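Local structure of histidinol-phosphate aminotransferase (3FTB) at residues Gly39-Phe44 with Thr262-Glu267; Lys273-Arg278 with Phe339-Glu344; Gly159-Glu164 with Ser195-Glu200. The protein probably acts as a pyridoxal 5'-phosphate-dependent aminotransferase, most likely moving an amino group in histidine biosynthesis as a histidinol-phosphate aminotransferase. One frame throughout, in Å; residues are numbered along the deposited sequence.

The three contacts differ in chemistry with their place in the fold. Contacts 1 and 2 share helix 262-285: near its start a tyrosine takes a proline on its face and a backbone carbonyl at its hydroxyl, and about 18 Å away, centre to centre, the same helix meets the loop after strand 336-340 and the start of helix 344-359 through a network of one arginine and two glutamates. Contact 3 lies in the other part of the fold, against the seven-stranded sheet, and joins two connecting segments by apolar packing, a water bridge and a long ion pair. All three are partly buried; contact 1 keeps its long ion pair among exposed side chains, whereas contact 2 takes a buried acid into its network.

Contact 1 (Gly39-Phe44 with Thr262-Glu267); sequences GIPKSF and TNYIEE
The first turn of helix 262-285 receives the loop leading into the short helix 42-45, and the centre of this junction is a proline-tyrosine CH-pi contact. CG of Pro-41 lies over the middle of the Tyr-264 ring, 3.8 Å from the centroid and only 5° off the ring normal. The backbone side of the proline adds to the packing, its CA standing 3.5 Å from Tyr-264 CD1. With CG anti to the backbone N (chi1 173°), the tyrosine reaches out from the helix and carries its hydroxyl past the proline to the loop. There Tyr-264 OH donates a short hydrogen bond of 2.6 Å to Gly-39 O, which sits at the ring edge near its plane and is approached almost end-on, at a C=O...O angle of 164°. One face and the hydroxyl are thus both engaged, which should limit rotation of the ring. Farther out, Lys-42, bent at its last torsion, brings NZ to 4.0 Å from Glu-267 OE2, a long salt bridge between exposed side chains. Nearby, Ile-40 packs on Leu-55 of the second subunit. The arrangement is a proline-aromatic CH-pi contact, with a tyrosine hydroxyl-to-carbonyl hydrogen bond, joining loop to helix near the dimer interface.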
ATOM      1  N   GLY A  39     -13.669 -19.659   0.209  1.00 54.43           N
ATOM      2  CA  GLY A  39     -13.871 -18.437  -0.549  1.00 43.58           C
ATOM      3  C   GLY A  39     -14.054 -17.148   0.230  1.00 42.33           C
ATOM      4  O   GLY A  39     -13.945 -17.117   1.456  1.00 45.20           O
ATOM      5  N   ILE A  40     -14.344 -16.082  -0.515  1.00 46.02           N
ATOM      6  CA  ILE A  40     -14.540 -14.734   0.012  1.00 50.22           C
ATOM      7  C   ILE A  40     -15.778 -14.661   0.902  1.00 40.66           C
ATOM      8  O   ILE A  40     -16.833 -15.169   0.530  1.00 42.79           O
ATOM      9  CB  ILE A  40     -14.692 -13.735  -1.161  1.00 57.88           C
ATOM     10  CG1 ILE A  40     -13.466 -13.814  -2.085  1.00 60.90           C
ATOM     11  CG2 ILE A  40     -14.935 -12.317  -0.654  1.00 53.00           C
ATOM     12  CD1 ILE A  40     -13.694 -13.248  -3.485  1.00 64.98           C
ATOM     13  N   PRO A  41     -15.650 -14.032   2.084  1.00 41.92           N
ATOM     14  CA  PRO A  41     -16.791 -13.881   2.996  1.00 39.16           C
ATOM     15  C   PRO A  41     -18.008 -13.283   2.297  1.00 49.92           C
ATOM     16  O   PRO A  41     -17.909 -12.314   1.531  1.00 43.88           O
ATOM     17  CB  PRO A  41     -16.267 -12.914   4.060  1.00 29.80           C
ATOM     18  CG  PRO A  41     -14.811 -13.157   4.080  1.00 35.21           C
ATOM     19  CD  PRO A  41     -14.417 -13.463   2.653  1.00 42.32           C
ATOM     20  N   LYS A  42     -19.164 -13.874   2.562  1.00 56.81           N
ATOM     21  CA  LYS A  42     -20.377 -13.444   1.904  1.00 54.77           C
ATOM     22  C   LYS A  42     -20.686 -12.006   2.290  1.00 53.61           C
ATOM     23  O   LYS A  42     -21.453 -11.326   1.613  1.00 51.81           O
ATOM     24  CB  LYS A  42     -21.525 -14.390   2.252  1.00 56.59           C
ATOM     25  CG  LYS A  42     -21.322 -15.795   1.696  1.00 61.62           C
ATOM     26  CD  LYS A  42     -22.579 -16.654   1.796  1.00 65.48           C
ATOM     27  CE  LYS A  42     -22.361 -18.057   1.224  1.00 61.99           C
ATOM     28  NZ  LYS A  42     -21.480 -18.885   2.092  1.00 60.87           N
ATOM     29  N   SER A  43     -20.063 -11.538   3.369  1.00 50.26           N
ATOM     30  CA  SER A  43     -20.317 -10.195   3.880  1.00 42.87           C
ATOM     31  C   SER A  43     -19.530  -9.116   3.129  1.00 46.61           C
ATOM     32  O   SER A  43     -19.734  -7.918   3.340  1.00 46.21           O
ATOM     33  CB  SER A  43     -20.010 -10.126   5.376  1.00 45.83           C
ATOM     34  OG  SER A  43     -18.638 -10.374   5.639  1.00 43.61           O
ATOM     35  N   PHE A  44     -18.631  -9.533   2.251  1.00 44.76           N
ATOM     36  CA  PHE A  44     -17.901  -8.570   1.451  1.00 51.33           C
ATOM     37  C   PHE A  44     -18.713  -8.179   0.224  1.00 55.12           C
ATOM     38  O   PHE A  44     -18.746  -7.017  -0.171  1.00 62.73           O
ATOM     39  CB  PHE A  44     -16.551  -9.120   1.015  1.00 57.22           C
ATOM     40  CG  PHE A  44     -15.776  -8.162   0.171  1.00 59.05           C
ATOM     41  CD1 PHE A  44     -15.997  -8.086  -1.200  1.00 55.51           C
ATOM     42  CD2 PHE A  44     -14.855  -7.303   0.749  1.00 48.90           C
ATOM     43  CE1 PHE A  44     -15.301  -7.188  -1.983  1.00 47.02           C
ATOM     44  CE2 PHE A  44     -14.149  -6.410  -0.029  1.00 43.07           C
ATOM     45  CZ  PHE A  44     -14.375  -6.349  -1.398  1.00 45.21           C
ATOM     46  N   THR A 262     -19.200 -13.705  11.929  1.00 46.08           N
ATOM     47  CA  THR A 262     -19.033 -14.893  12.763  1.00 44.62           C
ATOM     48  C   THR A 262     -19.431 -16.184  12.047  1.00 36.29           C
ATOM     49  O   THR A 262     -18.869 -17.240  12.322  1.00 35.66           O
ATOM     50  CB  THR A 262     -19.808 -14.777  14.117  1.00 36.87           C
ATOM     51  OG1 THR A 262     -21.020 -14.038  13.919  1.00 27.89           O
ATOM     52  CG2 THR A 262     -18.971 -14.046  15.144  1.00 34.91           C
ATOM     53  N   ASN A 263     -20.394 -16.103  11.134  1.00 38.14           N
ATOM     54  CA  ASN A 263     -20.853 -17.309  10.439  1.00 46.04           C
ATOM     55  C   ASN A 263     -19.973 -17.748   9.257  1.00 50.18           C
ATOM     56  O   ASN A 263     -20.090 -18.873   8.763  1.00 47.01           O
ATOM     57  CB  ASN A 263     -22.328 -17.193  10.047  1.00 45.92           C
ATOM     58  CG  ASN A 263     -23.255 -17.309  11.249  1.00 58.54           C
ATOM     59  OD1 ASN A 263     -23.098 -18.203  12.087  1.00 62.12           O
ATOM     60  ND2 ASN A 263     -24.223 -16.401  11.345  1.00 63.52           N
ATOM     61  N   TYR A 264     -19.093 -16.858   8.813  1.00 53.89           N
ATOM     62  CA  TYR A 264     -18.046 -17.231   7.876  1.00 48.02           C
ATOM     63  C   TYR A 264     -16.933 -17.871   8.685  1.00 41.19           C
ATOM     64  O   TYR A 264     -16.314 -18.852   8.262  1.00 48.26           O
ATOM     65  CB  TYR A 264     -17.499 -16.008   7.135  1.00 45.86           C
ATOM     66  CG  TYR A 264     -16.303 -16.331   6.269  1.00 35.39           C
ATOM     67  CD1 TYR A 264     -16.468 -16.730   4.954  1.00 28.15           C
ATOM     68  CD2 TYR A 264     -15.012 -16.268   6.780  1.00 36.56           C
ATOM     69  CE1 TYR A 264     -15.384 -17.033   4.160  1.00 39.84           C
ATOM     70  CE2 TYR A 264     -13.915 -16.581   5.992  1.00 39.28           C
ATOM     71  CZ  TYR A 264     -14.111 -16.961   4.682  1.00 44.31           C
ATOM     72  OH  TYR A 264     -13.036 -17.276   3.881  1.00 45.62           O
ATOM     73  N   ILE A 265     -16.691 -17.306   9.863  1.00 34.41           N
ATOM     74  CA  ILE A 265     -15.654 -17.805  10.750  1.00 44.80           C
ATOM     75  C   ILE A 265     -15.961 -19.192  11.349  1.00 51.40           C
ATOM     76  O   ILE A 265     -15.047 -19.940  11.674  1.00 50.46           O
ATOM     77  CB  ILE A 265     -15.350 -16.773  11.864  1.00 39.17           C
ATOM     78  CG1 ILE A 265     -14.846 -15.465  11.238  1.00 36.31           C
ATOM     79  CG2 ILE A 265     -14.332 -17.329  12.863  1.00 38.67           C
ATOM     80  CD1 ILE A 265     -14.801 -14.262  12.196  1.00 31.49           C
ATOM     81  N   GLU A 266     -17.236 -19.543  11.479  1.00 57.82           N
ATOM     82  CA  GLU A 266     -17.610 -20.817  12.100  1.00 56.18           C
ATOM     83  C   GLU A 266     -17.722 -21.948  11.085  1.00 45.37           C
ATOM     84  O   GLU A 266     -17.430 -23.116  11.381  1.00 40.16           O
ATOM     85  CB  GLU A 266     -18.934 -20.674  12.849  1.00 66.32           C
ATOM     86  CG  GLU A 266     -18.869 -19.790  14.079  1.00 72.64           C
ATOM     87  CD  GLU A 266     -20.233 -19.599  14.712  1.00 81.35           C
ATOM     88  OE1 GLU A 266     -20.287 -19.243  15.909  1.00 84.10           O
ATOM     89  OE2 GLU A 266     -21.251 -19.808  14.012  1.00 82.16           O
ATOM     90  N   GLU A 267     -18.176 -21.592   9.891  1.00 37.55           N
ATOM     91  CA  GLU A 267     -18.269 -22.537   8.796  1.00 45.39           C
ATOM     92  C   GLU A 267     -16.845 -22.944   8.393  1.00 38.93           C
ATOM     93  O   GLU A 267     -16.597 -24.055   7.920  1.00 34.57           O
ATOM     94  CB  GLU A 267     -19.012 -21.889   7.621  1.00 55.23           C
ATOM     95  CG  GLU A 267     -19.445 -22.854   6.519  1.00 69.15           C
ATOM     96  CD  GLU A 267     -19.495 -22.200   5.141  1.00 69.65           C
ATOM     97  OE1 GLU A 267     -19.115 -22.868   4.152  1.00 74.89           O
ATOM     98  OE2 GLU A 267     -19.903 -21.023   5.051  1.00 57.87           O
TER

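Contact 2 (Lys273-Arg278 with Phe339-Glu344); sequences KKERKR and FAIKDE
Glu-275 and Arg-278, one helical turn apart, meet Glu-344 at the start of helix 344-359, while Arg-276 meets Ile-341 just past strand 336-340. The closely packed part lies on the inner side. Ile-341 CD1 rests 3.8 Å from Arg-276 CG, touching the aliphatic stem of the arginine; the guanidinium turns elsewhere, with NH1 bonded to the carbonyl of Ala-297. Beside this pair, Glu-275 CG approaches Lys-342 O to 3.3 Å, and that carbonyl accepts a hydrogen bond from Trp-271. Bending at chi2 (49°) turns the buried Glu-275 carboxylate back toward Arg-278. OE2 of Glu-275 uses its syn lone pair to accept from Arg-278 NH2 at 3.0 Å, the oxygen lying in the guanidinium plane; Arg-278 NE adds weak bonds to both OE1 and OE2 of Glu-275. Asn-347 also donates to this OE2.

Where the two parts meet, Glu-275 OE1 comes to 3.1 Å from Glu-344 OE1. The outer side is more exposed and held by charge and stacking, without in-plane bonds. Here Glu-344 lies over a face of the guanidinium, its CG 3.5 Å from Arg-278 NH2, and its carboxylate is stacked nearly parallel to that group, the planes 11° apart. OE2 of Glu-344 stands 3.6 Å from Arg-278 NE, but well out of the guanidinium plane, and no N-H points at it. One arginine thus serves two carboxylates; its positive charge probably offsets their repulsion, although the short distance between the two acids could raise the proton affinity of one of them.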
ATOM      1  N   LYS A 273     -11.185 -28.287  11.119  1.00 52.52           N
ATOM      2  CA  LYS A 273     -11.237 -29.181  12.266  1.00 57.41           C
ATOM      3  C   LYS A 273     -11.319 -30.625  11.768  1.00 45.93           C
ATOM      4  O   LYS A 273     -10.432 -31.435  12.038  1.00 47.59           O
ATOM      5  CB  LYS A 273     -12.408 -28.828  13.185  1.00 65.35           C
ATOM      6  CG  LYS A 273     -12.203 -27.528  13.966  1.00 69.99           C
ATOM      7  CD  LYS A 273     -13.291 -27.334  15.015  1.00 73.87           C
ATOM      8  CE  LYS A 273     -13.133 -26.017  15.765  1.00 74.29           C
ATOM      9  NZ  LYS A 273     -11.861 -25.930  16.533  1.00 72.54           N
ATOM     10  N   LYS A 274     -12.371 -30.916  11.008  1.00 47.36           N
ATOM     11  CA  LYS A 274     -12.553 -32.212  10.367  1.00 53.34           C
ATOM     12  C   LYS A 274     -11.491 -32.514   9.319  1.00 53.81           C
ATOM     13  O   LYS A 274     -10.703 -33.448   9.461  1.00 57.41           O
ATOM     14  CB  LYS A 274     -13.918 -32.276   9.682  1.00 62.70           C
ATOM     15  CG  LYS A 274     -15.104 -32.330  10.621  1.00 73.15           C
ATOM     16  CD  LYS A 274     -16.318 -32.895   9.900  1.00 78.71           C
ATOM     17  CE  LYS A 274     -17.613 -32.532  10.617  1.00 81.94           C
ATOM     18  NZ  LYS A 274     -17.992 -31.102  10.427  1.00 77.74           N
ATOM     19  N   GLU A 275     -11.500 -31.728   8.249  1.00 49.95           N
ATOM     20  CA  GLU A 275     -10.637 -31.985   7.107  1.00 47.13           C
ATOM     21  C   GLU A 275      -9.163 -32.135   7.497  1.00 49.22           C
ATOM     22  O   GLU A 275      -8.487 -33.063   7.043  1.00 50.56           O
ATOM     23  CB  GLU A 275     -10.833 -30.917   6.024  1.00 43.58           C
ATOM     24  CG  GLU A 275     -10.225 -31.283   4.678  1.00 55.38           C
ATOM     25  CD  GLU A 275     -10.599 -32.692   4.216  1.00 61.42           C
ATOM     26  OE1 GLU A 275     -11.663 -33.190   4.639  1.00 59.76           O
ATOM     27  OE2 GLU A 275      -9.835 -33.299   3.426  1.00 56.94           O
ATOM     28  N   ARG A 276      -8.664 -31.247   8.350  1.00 48.56           N
ATOM     29  CA  ARG A 276      -7.264 -31.343   8.754  1.00 49.72           C
ATOM     30  C   ARG A 276      -6.999 -32.706   9.370  1.00 50.38           C
ATOM     31  O   ARG A 276      -5.981 -33.328   9.094  1.00 41.93           O
ATOM     32  CB  ARG A 276      -6.858 -30.238   9.734  1.00 47.79           C
ATOM     33  CG  ARG A 276      -5.383 -30.304  10.155  1.00 47.62           C
ATOM     34  CD  ARG A 276      -4.983 -29.161  11.084  1.00 35.43           C
ATOM     35  NE  ARG A 276      -5.974 -28.939  12.136  1.00 31.99           N
ATOM     36  CZ  ARG A 276      -6.511 -27.755  12.424  1.00 35.93           C
ATOM     37  NH1 ARG A 276      -6.128 -26.672  11.758  1.00 40.58           N
ATOM     38  NH2 ARG A 276      -7.427 -27.651  13.382  1.00 32.71           N
ATOM     39  N   LYS A 277      -7.930 -33.163  10.202  1.00 53.68           N
ATOM     40  CA  LYS A 277      -7.787 -34.437  10.901  1.00 57.32           C
ATOM     41  C   LYS A 277      -7.761 -35.618   9.934  1.00 54.37           C
ATOM     42  O   LYS A 277      -6.968 -36.544  10.103  1.00 56.35           O
ATOM     43  CB  LYS A 277      -8.909 -34.617  11.933  1.00 59.26           C
ATOM     44  CG  LYS A 277      -8.689 -35.768  12.900  1.00 55.51           C
ATOM     45  CD  LYS A 277      -9.807 -35.843  13.928  1.00 56.41           C
ATOM     46  CE  LYS A 277      -9.710 -37.122  14.753  1.00 55.84           C
ATOM     47  NZ  LYS A 277      -9.878 -38.345  13.916  1.00 50.24           N
ATOM     48  N   ARG A 278      -8.625 -35.576   8.923  1.00 47.80           N
ATOM     49  CA  ARG A 278      -8.696 -36.642   7.930  1.00 37.43           C
ATOM     50  C   ARG A 278      -7.479 -36.610   7.015  1.00 36.40           C
ATOM     51  O   ARG A 278      -6.802 -37.618   6.820  1.00 30.34           O
ATOM     52  CB  ARG A 278      -9.968 -36.509   7.086  1.00 40.29           C
ATOM     53  CG  ARG A 278     -10.255 -37.713   6.196  1.00 40.65           C
ATOM     54  CD  ARG A 278     -11.323 -37.400   5.159  1.00 38.71           C
ATOM     55  NE  ARG A 278     -10.827 -36.487   4.133  1.00 38.85           N
ATOM     56  CZ  ARG A 278     -10.574 -36.837   2.874  1.00 40.72           C
ATOM     57  NH1 ARG A 278     -10.773 -38.085   2.481  1.00 49.58           N
ATOM     58  NH2 ARG A 278     -10.125 -35.937   2.005  1.00 32.85           N
ATOM     59  N   PHE A 339       2.407 -29.223   2.126  1.00 38.31           N
ATOM     60  CA  PHE A 339       1.149 -29.323   1.395  1.00 38.28           C
ATOM     61  C   PHE A 339       0.101 -28.421   2.036  1.00 34.44           C
ATOM     62  O   PHE A 339       0.007 -28.327   3.263  1.00 35.82           O
ATOM     63  CB  PHE A 339       0.614 -30.766   1.384  1.00 37.98           C
ATOM     64  CG  PHE A 339       1.586 -31.794   0.844  1.00 39.86           C
ATOM     65  CD1 PHE A 339       2.638 -31.425  -0.002  1.00 39.48           C
ATOM     66  CD2 PHE A 339       1.423 -33.145   1.158  1.00 39.79           C
ATOM     67  CE1 PHE A 339       3.525 -32.385  -0.507  1.00 27.03           C
ATOM     68  CE2 PHE A 339       2.304 -34.109   0.654  1.00 26.27           C
ATOM     69  CZ  PHE A 339       3.353 -33.716  -0.185  1.00 23.26           C
ATOM     70  N   ALA A 340      -0.708 -27.777   1.209  1.00 34.35           N
ATOM     71  CA  ALA A 340      -1.838 -27.023   1.734  1.00 40.10           C
ATOM     72  C   ALA A 340      -2.940 -27.993   2.138  1.00 38.20           C
ATOM     73  O   ALA A 340      -2.965 -29.135   1.696  1.00 30.15           O
ATOM     74  CB  ALA A 340      -2.350 -26.025   0.707  1.00 45.66           C
ATOM     75  N   ILE A 341      -3.836 -27.539   3.002  1.00 44.53           N
ATOM     76  CA  ILE A 341      -5.009 -28.317   3.367  1.00 48.84           C
ATOM     77  C   ILE A 341      -6.219 -27.520   2.907  1.00 41.09           C
ATOM     78  O   ILE A 341      -6.475 -26.433   3.420  1.00 37.10           O
ATOM     79  CB  ILE A 341      -5.067 -28.603   4.897  1.00 42.26           C
ATOM     80  CG1 ILE A 341      -3.832 -29.396   5.326  1.00 35.87           C
ATOM     81  CG2 ILE A 341      -6.342 -29.365   5.269  1.00 44.20           C
ATOM     82  CD1 ILE A 341      -3.843 -29.815   6.770  1.00 41.59           C
ATOM     83  N   LYS A 342      -6.924 -28.051   1.910  1.00 40.21           N
ATOM     84  CA  LYS A 342      -8.083 -27.387   1.330  1.00 30.02           C
ATOM     85  C   LYS A 342      -9.342 -28.128   1.726  1.00 34.56           C
ATOM     86  O   LYS A 342      -9.388 -28.776   2.771  1.00 28.28           O
ATOM     87  CB  LYS A 342      -7.964 -27.364  -0.194  1.00 31.54           C
ATOM     88  CG  LYS A 342      -6.638 -26.812  -0.666  1.00 39.75           C
ATOM     89  CD  LYS A 342      -6.473 -26.918  -2.162  1.00 43.02           C
ATOM     90  CE  LYS A 342      -5.211 -26.201  -2.611  1.00 44.04           C
ATOM     91  NZ  LYS A 342      -5.358 -24.727  -2.513  1.00 49.60           N
ATOM     92  N   ASP A 343     -10.359 -28.033   0.875  1.00 42.12           N
ATOM     93  CA  ASP A 343     -11.600 -28.775   1.056  1.00 36.27           C
ATOM     94  C   ASP A 343     -11.440 -30.257   0.660  1.00 45.78           C
ATOM     95  O   ASP A 343     -10.572 -30.616  -0.141  1.00 41.94           O
ATOM     96  CB  ASP A 343     -12.707 -28.125   0.236  1.00 30.86           C
ATOM     97  CG  ASP A 343     -12.322 -27.946  -1.225  1.00 34.78           C
ATOM     98  OD1 ASP A 343     -12.866 -28.677  -2.078  1.00 42.03           O
ATOM     99  OD2 ASP A 343     -11.474 -27.080  -1.526  1.00 32.94           O
ATOM    100  N   GLU A 344     -12.287 -31.106   1.234  1.00 53.66           N
ATOM    101  CA  GLU A 344     -12.233 -32.552   1.028  1.00 51.56           C
ATOM    102  C   GLU A 344     -12.115 -32.986  -0.443  1.00 45.89           C
ATOM    103  O   GLU A 344     -11.362 -33.904  -0.775  1.00 39.94           O
ATOM    104  CB  GLU A 344     -13.451 -33.208   1.702  1.00 55.08           C
ATOM    105  CG  GLU A 344     -13.426 -34.743   1.745  1.00 62.16           C
ATOM    106  CD  GLU A 344     -14.073 -35.314   3.012  1.00 58.95           C
ATOM    107  OE1 GLU A 344     -14.386 -34.529   3.933  1.00 64.16           O
ATOM    108  OE2 GLU A 344     -14.261 -36.546   3.099  1.00 50.11           O
TER

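Contact 3 (Gly159-Glu164 with Ser195-Glu200); sequences GLINKE and SSFVGE
Leu-160 opens the contact by setting its two methyl groups against Ser-195: CD1 is 3.7 Å from Ser-195 OG, and CD2 approaches the serine CB. Next along the chain, Ile-161 works in two ways. Its side chain meets the Phe-197 ring obliquely, with CG2 3.5 Å from Phe-197 CZ and CB 3.7 Å from Phe-197 CE1, the two side chains crossing at about a right angle. Placing CG1 anti to the carbonyl carbon (chi1 -59°) puts CG2 beside that carbon, where it can reach the ring. Meanwhile its backbone carbonyl faces a water, which donates to Ile-161 O at 2.7 Å and to Ser-195 O at 2.9 Å, joining the two segments where their carbonyls, both acceptors, could not bond directly. Asn-152 links the same two segments, its ND2 donating to Ser-195 O and its OD1 accepting from Ile-161 N.

Asn-162 then turns the chain into helix 163-176 as its N-cap, its OD1 accepting from the backbone N of Lys-165. Lys-163, in the first turn, passes Phe-197, which its CG meets obliquely, and runs on toward Glu-200. CD of Lys-163 comes to 3.1 Å from Glu-200 OE2; beyond it a bend at chi3 (-77°) turns CE and NZ, and NZ reaches that oxygen only at 3.7 Å, a long salt bridge. Phe-197 also touches Ile-182 and Ile-209 of the sheet and Leu-170 of helix 163-176. The phenylalanine thus packs a loop between strands onto sheet and helix, an arrangement of the alpha/beta core of the large domain in the class I and II aminotransferase fold.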
ATOM      1  N   GLY A 159       3.565 -25.247  13.814  1.00 31.98           N
ATOM      2  CA  GLY A 159       3.666 -25.353  15.256  1.00 26.62           C
ATOM      3  C   GLY A 159       3.148 -24.133  15.999  1.00 37.85           C
ATOM      4  O   GLY A 159       3.417 -22.997  15.609  1.00 41.62           O
ATOM      5  N   LEU A 160       2.402 -24.374  17.076  1.00 41.27           N
ATOM      6  CA  LEU A 160       1.927 -23.308  17.962  1.00 32.16           C
ATOM      7  C   LEU A 160       2.892 -23.104  19.121  1.00 24.66           C
ATOM      8  O   LEU A 160       3.417 -24.068  19.655  1.00 23.21           O
ATOM      9  CB  LEU A 160       0.554 -23.661  18.532  1.00 27.32           C
ATOM     10  CG  LEU A 160      -0.675 -23.515  17.643  1.00 30.19           C
ATOM     11  CD1 LEU A 160      -1.836 -24.301  18.241  1.00 31.51           C
ATOM     12  CD2 LEU A 160      -1.044 -22.044  17.471  1.00 36.61           C
ATOM     13  N   ILE A 161       3.115 -21.851  19.515  1.00 36.88           N
ATOM     14  CA  ILE A 161       3.923 -21.546  20.689  1.00 31.08           C
ATOM     15  C   ILE A 161       3.245 -21.979  22.007  1.00 34.07           C
ATOM     16  O   ILE A 161       2.205 -21.450  22.384  1.00 36.93           O
ATOM     17  CB  ILE A 161       4.235 -20.046  20.774  1.00 27.14           C
ATOM     18  CG1 ILE A 161       4.992 -19.563  19.531  1.00 17.94           C
ATOM     19  CG2 ILE A 161       5.022 -19.737  22.050  1.00 30.98           C
ATOM     20  CD1 ILE A 161       5.106 -18.046  19.448  1.00 14.92           C
ATOM     21  N   ASN A 162       3.850 -22.949  22.686  1.00 27.25           N
ATOM     22  CA  ASN A 162       3.436 -23.394  24.018  1.00 27.73           C
ATOM     23  C   ASN A 162       3.394 -22.216  24.980  1.00 29.03           C
ATOM     24  O   ASN A 162       4.435 -21.658  25.341  1.00 39.33           O
ATOM     25  CB  ASN A 162       4.421 -24.476  24.516  1.00 27.33           C
ATOM     26  CG  ASN A 162       4.031 -25.080  25.867  1.00 31.12           C
ATOM     27  OD1 ASN A 162       3.795 -24.370  26.842  1.00 33.83           O
ATOM     28  ND2 ASN A 162       4.011 -26.404  25.930  1.00 34.68           N
ATOM     29  N   LYS A 163       2.189 -21.824  25.393  1.00 27.00           N
ATOM     30  CA  LYS A 163       2.047 -20.650  26.234  1.00 32.58           C
ATOM     31  C   LYS A 163       2.803 -20.824  27.544  1.00 37.74           C
ATOM     32  O   LYS A 163       3.612 -19.980  27.907  1.00 43.04           O
ATOM     33  CB  LYS A 163       0.578 -20.320  26.491  1.00 39.00           C
ATOM     34  CG  LYS A 163       0.327 -18.847  26.767  1.00 50.20           C
ATOM     35  CD  LYS A 163      -1.066 -18.608  27.325  1.00 58.27           C
ATOM     36  CE  LYS A 163      -2.159 -18.665  26.265  1.00 59.32           C
ATOM     37  NZ  LYS A 163      -3.506 -18.603  26.927  1.00 53.48           N
ATOM     38  N   GLU A 164       2.571 -21.932  28.237  1.00 41.16           N
ATOM     39  CA  GLU A 164       3.220 -22.146  29.532  1.00 42.17           C
ATOM     40  C   GLU A 164       4.760 -22.006  29.489  1.00 46.73           C
ATOM     41  O   GLU A 164       5.341 -21.309  30.321  1.00 48.45           O
ATOM     42  CB  GLU A 164       2.761 -23.468  30.160  1.00 34.78           C
ATOM     43  CG  GLU A 164       3.547 -23.901  31.395  1.00 47.48           C
ATOM     44  CD  GLU A 164       4.669 -24.872  31.059  1.00 65.86           C
ATOM     45  OE1 GLU A 164       4.425 -25.797  30.252  1.00 69.59           O
ATOM     46  OE2 GLU A 164       5.788 -24.721  31.600  1.00 71.63           O
ATOM     47  N   SER A 195      -4.964 -19.773  21.780  1.00 30.65           N
ATOM     48  CA  SER A 195      -3.797 -20.080  20.946  1.00 36.60           C
ATOM     49  C   SER A 195      -3.031 -18.833  20.536  1.00 41.85           C
ATOM     50  O   SER A 195      -1.817 -18.901  20.306  1.00 40.86           O
ATOM     51  CB  SER A 195      -4.194 -20.889  19.711  1.00 37.62           C
ATOM     52  OG  SER A 195      -4.333 -22.260  20.049  1.00 43.79           O
ATOM     53  N   SER A 196      -3.736 -17.700  20.452  1.00 42.84           N
ATOM     54  CA  SER A 196      -3.091 -16.405  20.210  1.00 34.03           C
ATOM     55  C   SER A 196      -2.604 -15.773  21.503  1.00 27.02           C
ATOM     56  O   SER A 196      -3.160 -15.997  22.574  1.00 22.65           O
ATOM     57  CB  SER A 196      -4.025 -15.436  19.487  1.00 41.32           C
ATOM     58  OG  SER A 196      -5.189 -15.199  20.242  1.00 54.73           O
ATOM     59  N   PHE A 197      -1.550 -14.982  21.392  1.00 31.92           N
ATOM     60  CA  PHE A 197      -1.047 -14.229  22.519  1.00 31.23           C
ATOM     61  C   PHE A 197      -1.761 -12.895  22.628  1.00 33.88           C
ATOM     62  O   PHE A 197      -1.384 -12.062  23.449  1.00 37.88           O
ATOM     63  CB  PHE A 197       0.451 -13.988  22.357  1.00 33.74           C
ATOM     64  CG  PHE A 197       1.294 -15.162  22.753  1.00 43.14           C
ATOM     65  CD1 PHE A 197       1.376 -16.281  21.931  1.00 43.84           C
ATOM     66  CD2 PHE A 197       2.001 -15.156  23.947  1.00 37.30           C
ATOM     67  CE1 PHE A 197       2.144 -17.372  22.298  1.00 43.79           C
ATOM     68  CE2 PHE A 197       2.773 -16.240  24.311  1.00 36.91           C
ATOM     69  CZ  PHE A 197       2.843 -17.350  23.488  1.00 41.28           C
ATOM     70  N   VAL A 198      -2.777 -12.669  21.797  1.00 39.19           N
ATOM     71  CA  VAL A 198      -3.472 -11.383  21.841  1.00 45.41           C
ATOM     72  C   VAL A 198      -4.017 -11.093  23.244  1.00 41.61           C
ATOM     73  O   VAL A 198      -3.993  -9.950  23.703  1.00 38.02           O
ATOM     74  CB  VAL A 198      -4.602 -11.266  20.787  1.00 45.71           C
ATOM     75  CG1 VAL A 198      -4.009 -11.055  19.395  1.00 35.94           C
ATOM     76  CG2 VAL A 198      -5.540 -12.483  20.845  1.00 41.81           C
ATOM     77  N   GLY A 199      -4.482 -12.137  23.926  1.00 38.47           N
ATOM     78  CA  GLY A 199      -4.997 -11.996  25.279  1.00 26.47           C
ATOM     79  C   GLY A 199      -3.906 -11.765  26.311  1.00 32.41           C
ATOM     80  O   GLY A 199      -4.178 -11.703  27.522  1.00 27.12           O
ATOM     81  N   GLU A 200      -2.665 -11.652  25.828  1.00 26.84           N
ATOM     82  CA  GLU A 200      -1.517 -11.384  26.687  1.00 29.03           C
ATOM     83  C   GLU A 200      -0.989  -9.968  26.475  1.00 26.43           C
ATOM     84  O   GLU A 200      -0.052  -9.546  27.153  1.00 39.79           O
ATOM     85  CB  GLU A 200      -0.394 -12.399  26.419  1.00 46.07           C
ATOM     86  CG  GLU A 200      -0.351 -13.604  27.364  1.00 45.40           C
ATOM     87  CD  GLU A 200      -1.250 -14.728  26.910  1.00 51.64           C
ATOM     88  OE1 GLU A 200      -1.653 -14.725  25.729  1.00 59.89           O
ATOM     89  OE2 GLU A 200      -1.548 -15.617  27.732  1.00 52.63           O
TER
HETATM   90  O   HOH W   1      -0.305 -21.037  21.467  1.00 32.36           O